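PDB 1R5B: eukaryotic peptide chain release factor GTP-binding subunit from Schizosaccharomyces pombe, which is a translation release factor of the EF-Tu-like GTP-binding family, known as eRF3, with a P-loop GTP-binding domain followed by beta-rich domains. Local coordinates for residues R268-S280 against I288-K300. Residues are numbered along the deposited sequence; the frame is centred on the assembly and turned at random.
Sequences RKVNAPFIMPIAS and ILEGKIEAGSIKK
Phe274 lays one ring face against Ile298, whose CB sits 4.1 Å from the ring centroid and 26° off the normal, a CH-pi contact. CD1 of Ile293 meets the same ring at its edge, in plane, and with CG2 and CG1 gathers round CE1. With CG anti to the backbone N (chi1 179°), the Phe274 ring reaches both isoleucines. Met276 runs its CG past Lys292 O and its methyl CE toward Leu289 O, while Pro277 CD packs on Glu294 CG at 3.6 Å.

Two classic beta bulges join the backbones, the first beside this cluster. Ile275 O takes Glu294 N at 2.8 Å and, weakly, Ala295 N; Ala295 O receives Ile275 N in return. At the other, Glu290 O accepts Ala279 N (2.7 Å) in its carbonyl plane and Ser280 N from above it, and Glu290 N returns a bond to Ser280 O (3.2 Å). A water bridges Pro277 O to Lys292 N between the bulges.

Gly296 N bonds Lys269 O at 2.7 Å, tying the loop before strand 297-299 to the end of helix 267-270; at Gly296 phi is positive (80°), and a side chain would run into Ala272 O and Phe274 N. Strand 351-353 flanks 275-283. The Ser280-Glu290 pair and its bulge mark an antiparallel beta hairpin, joined past Lys292 through the Ile275 bulge, consistent with the beta-barrel second domain of EF-Tu-like GTP-binding proteins.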
loop_
_atom_site.group_PDB
_atom_site.type_symbol
_atom_site.label_atom_id
_atom_site.label_comp_id
_atom_site.label_asym_id
_atom_site.label_seq_id
_atom_site.Cartn_x
_atom_site.Cartn_y
_atom_site.Cartn_z
ATOM N N ARG A 268 -2.501 6.472 -6.264
ATOM C CA ARG A 268 -3.916 6.584 -5.921
ATOM C C ARG A 268 -4.100 6.861 -4.433
ATOM O O ARG A 268 -4.936 7.676 -4.052
ATOM C CB ARG A 268 -4.707 5.332 -6.312
ATOM C CG ARG A 268 -4.841 5.139 -7.822
ATOM C CD ARG A 268 -5.630 3.912 -8.248
ATOM N NE ARG A 268 -5.078 2.681 -7.681
ATOM C CZ ARG A 268 -5.740 1.538 -7.577
ATOM N NH1 ARG A 268 -6.984 1.436 -8.009
ATOM N NH2 ARG A 268 -5.152 0.483 -7.031
ATOM N N LYS A 269 -3.315 6.169 -3.609
ATOM C CA LYS A 269 -3.370 6.295 -2.146
ATOM C C LYS A 269 -2.822 7.661 -1.703
ATOM O O LYS A 269 -3.382 8.282 -0.819
ATOM C CB LYS A 269 -2.562 5.172 -1.484
ATOM C CG LYS A 269 -3.022 4.744 -0.127
ATOM C CD LYS A 269 -2.051 3.730 0.511
ATOM C CE LYS A 269 -2.274 2.299 0.045
ATOM N NZ LYS A 269 -1.096 1.410 0.405
ATOM N N VAL A 270 -1.746 8.119 -2.335
ATOM C CA VAL A 270 -1.178 9.439 -2.035
ATOM C C VAL A 270 -2.170 10.564 -2.355
ATOM O O VAL A 270 -2.223 11.580 -1.652
ATOM C CB VAL A 270 0.128 9.694 -2.842
ATOM C CG1 VAL A 270 0.606 11.166 -2.713
ATOM C CG2 VAL A 270 1.234 8.742 -2.401
ATOM N N ASN A 271 -2.954 10.368 -3.411
ATOM C CA ASN A 271 -3.843 11.396 -3.947
ATOM C C ASN A 271 -5.247 11.281 -3.379
ATOM O O ASN A 271 -6.117 12.090 -3.690
ATOM C CB ASN A 271 -3.871 11.312 -5.473
ATOM C CG ASN A 271 -2.566 11.805 -6.100
ATOM O OD1 ASN A 271 -1.951 11.120 -6.890
ATOM N ND2 ASN A 271 -2.151 13.007 -5.736
ATOM N N ALA A 272 -5.455 10.261 -2.551
ATOM C CA ALA A 272 -6.696 10.079 -1.843
ATOM C C ALA A 272 -6.785 11.088 -0.701
ATOM O O ALA A 272 -5.773 11.651 -0.277
ATOM C CB ALA A 272 -6.758 8.661 -1.273
ATOM N N PRO A 273 -7.978 11.281 -0.160
ATOM C CA PRO A 273 -8.137 12.137 1.032
ATOM C C PRO A 273 -7.263 11.670 2.191
ATOM O O PRO A 273 -7.120 10.473 2.393
ATOM C CB PRO A 273 -9.614 11.965 1.399
ATOM C CG PRO A 273 -10.286 11.479 0.134
ATOM C CD PRO A 273 -9.252 10.684 -0.609
ATOM N N PHE A 274 -6.693 12.603 2.938
ATOM C CA PHE A 274 -5.860 12.302 4.101
ATOM C C PHE A 274 -6.657 11.490 5.129
ATOM O O PHE A 274 -7.815 11.809 5.427
ATOM C CB PHE A 274 -5.363 13.622 4.712
ATOM C CG PHE A 274 -4.503 13.472 5.956
ATOM C CD1 PHE A 274 -3.251 12.882 5.895
ATOM C CD2 PHE A 274 -4.931 13.983 7.176
ATOM C CE1 PHE A 274 -2.447 12.765 7.043
ATOM C CE2 PHE A 274 -4.125 13.879 8.325
ATOM C CZ PHE A 274 -2.893 13.266 8.256
ATOM N N ILE A 275 -6.033 10.434 5.638
ATOM C CA ILE A 275 -6.566 9.625 6.724
ATOM C C ILE A 275 -5.416 9.199 7.637
ATOM O O ILE A 275 -4.460 8.613 7.166
ATOM C CB ILE A 275 -7.244 8.368 6.177
ATOM C CG1 ILE A 275 -8.385 8.750 5.210
ATOM C CG2 ILE A 275 -7.753 7.507 7.354
ATOM C CD1 ILE A 275 -9.026 7.579 4.490
ATOM N N MET A 276 -5.512 9.499 8.931
ATOM C CA MET A 276 -4.505 9.096 9.921
ATOM C C MET A 276 -5.195 8.831 11.252
ATOM O O MET A 276 -5.529 9.774 11.957
ATOM C CB MET A 276 -3.424 10.171 10.138
ATOM C CG MET A 276 -2.343 9.733 11.141
ATOM S SD MET A 276 -1.308 11.002 11.859
ATOM C CE MET A 276 -2.205 11.455 13.131
ATOM N N PRO A 277 -5.406 7.563 11.593
ATOM C CA PRO A 277 -5.857 7.202 12.939
ATOM C C PRO A 277 -4.868 7.678 13.997
ATOM O O PRO A 277 -3.662 7.588 13.786
ATOM C CB PRO A 277 -5.905 5.673 12.899
ATOM C CG PRO A 277 -5.992 5.321 11.436
ATOM C CD PRO A 277 -5.250 6.386 10.721
ATOM N N ILE A 278 -5.375 8.181 15.115
ATOM C CA ILE A 278 -4.536 8.738 16.175
ATOM C C ILE A 278 -4.116 7.622 17.107
ATOM O O ILE A 278 -4.951 7.042 17.766
ATOM C CB ILE A 278 -5.306 9.817 16.953
ATOM C CG1 ILE A 278 -5.667 10.979 16.012
ATOM C CG2 ILE A 278 -4.495 10.292 18.148
ATOM C CD1 ILE A 278 -6.601 12.012 16.620
ATOM N N ALA A 279 -2.826 7.300 17.130
ATOM C CA ALA A 279 -2.298 6.291 18.043
ATOM C C ALA A 279 -1.952 6.867 19.411
ATOM O O ALA A 279 -2.085 6.180 20.406
ATOM C CB ALA A 279 -1.088 5.615 17.437
ATOM N N SER A 280 -1.502 8.116 19.470
ATOM C CA SER A 280 -1.164 8.728 20.750
ATOM C C SER A 280 -1.561 10.179 20.851
ATOM O O SER A 280 -1.840 10.827 19.851
ATOM C CB SER A 280 0.329 8.618 21.019
ATOM O OG SER A 280 0.731 7.272 20.939
ATOM N N ILE A 288 0.084 17.092 20.703
ATOM C CA ILE A 288 0.736 16.250 19.709
ATOM C C ILE A 288 -0.133 15.031 19.419
ATOM O O ILE A 288 -0.602 14.373 20.346
ATOM C CB ILE A 288 2.129 15.783 20.201
ATOM C CG1 ILE A 288 3.035 16.973 20.531
ATOM C CG2 ILE A 288 2.790 14.883 19.152
ATOM C CD1 ILE A 288 3.284 17.922 19.369
ATOM N N LEU A 289 -0.332 14.727 18.138
ATOM C CA LEU A 289 -1.100 13.562 17.727
ATOM C C LEU A 289 -0.215 12.679 16.853
ATOM O O LEU A 289 0.203 13.092 15.772
ATOM C CB LEU A 289 -2.354 13.989 16.968
ATOM C CG LEU A 289 -3.296 14.919 17.726
ATOM C CD1 LEU A 289 -4.459 15.316 16.850
ATOM C CD2 LEU A 289 -3.797 14.263 19.007
ATOM N N GLU A 290 0.076 11.473 17.341
ATOM C CA GLU A 290 0.934 10.525 16.641
ATOM C C GLU A 290 0.092 9.466 15.960
ATOM O O GLU A 290 -0.953 9.083 16.469
ATOM C CB GLU A 290 1.962 9.892 17.601
ATOM C CG GLU A 290 1.826 8.387 17.862
ATOM C CD GLU A 290 2.787 7.532 17.035
ATOM O OE1 GLU A 290 3.794 7.042 17.628
ATOM O OE2 GLU A 290 2.547 7.337 15.809
ATOM N N GLY A 291 0.557 9.004 14.801
ATOM C CA GLY A 291 -0.120 7.958 14.058
ATOM C C GLY A 291 0.537 7.657 12.727
ATOM O O GLY A 291 1.511 8.302 12.341
ATOM N N LYS A 292 -0.003 6.659 12.033
ATOM C CA LYS A 292 0.487 6.253 10.712
ATOM C C LYS A 292 -0.522 6.737 9.687
ATOM O O LYS A 292 -1.696 6.431 9.793
ATOM C CB LYS A 292 0.621 4.723 10.635
ATOM C CG LYS A 292 1.331 4.144 9.372
ATOM C CD LYS A 292 0.868 2.688 9.080
ATOM C CE LYS A 292 1.746 1.979 8.041
ATOM N NZ LYS A 292 1.174 0.697 7.435
ATOM N N ILE A 293 -0.064 7.481 8.692
ATOM C CA ILE A 293 -0.946 7.965 7.638
ATOM C C ILE A 293 -1.397 6.777 6.782
ATOM O O ILE A 293 -0.573 6.057 6.249
ATOM C CB ILE A 293 -0.247 9.018 6.790
ATOM C CG1 ILE A 293 0.230 10.161 7.682
ATOM C CG2 ILE A 293 -1.203 9.540 5.734
ATOM C CD1 ILE A 293 1.087 11.196 6.966
ATOM N N GLU A 294 -2.705 6.545 6.712
ATOM C CA GLU A 294 -3.253 5.425 5.935
ATOM C C GLU A 294 -3.564 5.798 4.500
ATOM O O GLU A 294 -3.526 4.946 3.615
ATOM C CB GLU A 294 -4.507 4.874 6.597
ATOM C CG GLU A 294 -4.239 4.272 7.968
ATOM C CD GLU A 294 -3.263 3.106 7.941
ATOM O OE1 GLU A 294 -3.166 2.372 6.923
ATOM O OE2 GLU A 294 -2.599 2.924 8.974
ATOM N N ALA A 295 -3.839 7.070 4.270
ATOM C CA ALA A 295 -4.122 7.550 2.942
ATOM C C ALA A 295 -3.775 9.013 2.853
ATOM O O ALA A 295 -3.842 9.736 3.840
ATOM C CB ALA A 295 -5.622 7.357 2.637
ATOM N N GLY A 296 -3.434 9.445 1.650
ATOM C CA GLY A 296 -3.321 10.850 1.310
ATOM C C GLY A 296 -2.021 11.447 1.775
ATOM O O GLY A 296 -1.046 10.738 2.005
ATOM N N SER A 297 -1.995 12.762 1.899
ATOM C CA SER A 297 -0.779 13.464 2.316
ATOM C C SER A 297 -1.110 14.666 3.195
ATOM O O SER A 297 -2.253 15.095 3.272
ATOM C CB SER A 297 -0.006 13.916 1.087
ATOM O OG SER A 297 -0.671 14.997 0.478
ATOM N N ILE A 298 -0.095 15.225 3.835
ATOM C CA ILE A 298 -0.281 16.364 4.732
ATOM C C ILE A 298 0.931 17.308 4.633
ATOM O O ILE A 298 2.076 16.861 4.606
ATOM C CB ILE A 298 -0.539 15.844 6.186
ATOM C CG1 ILE A 298 -0.987 16.955 7.118
ATOM C CG2 ILE A 298 0.706 15.195 6.777
ATOM C CD1 ILE A 298 -2.400 17.316 6.982
ATOM N N LYS A 299 0.649 18.605 4.532
ATOM C CA LYS A 299 1.662 19.654 4.524
ATOM C C LYS A 299 1.668 20.341 5.892
ATOM O O LYS A 299 0.692 20.274 6.632
ATOM C CB LYS A 299 1.333 20.707 3.446
ATOM C CG LYS A 299 1.717 20.333 2.000
ATOM C CD LYS A 299 0.563 20.550 0.968
ATOM C CE LYS A 299 0.740 21.774 0.067
ATOM N NZ LYS A 299 0.496 21.463 -1.384
ATOM N N LYS A 300 2.759 21.016 6.217
ATOM C CA LYS A 300 2.793 21.885 7.383
ATOM C C LYS A 300 1.834 23.048 7.148
ATOM O O LYS A 300 1.742 23.576 6.033
ATOM C CB LYS A 300 4.214 22.413 7.622
ATOM C CG LYS A 300 4.421 23.119 8.957
ATOM C CD LYS A 300 5.763 23.848 8.986
ATOM C CE LYS A 300 5.855 24.888 10.109
ATOM N NZ LYS A 300 6.324 24.281 11.377
HETATM O O HOH W 1 -2.488 14.229 -1.195
HETATM O O HOH W 2 -4.575 13.948 0.679
HETATM O O HOH W 3 -2.423 5.148 13.166
#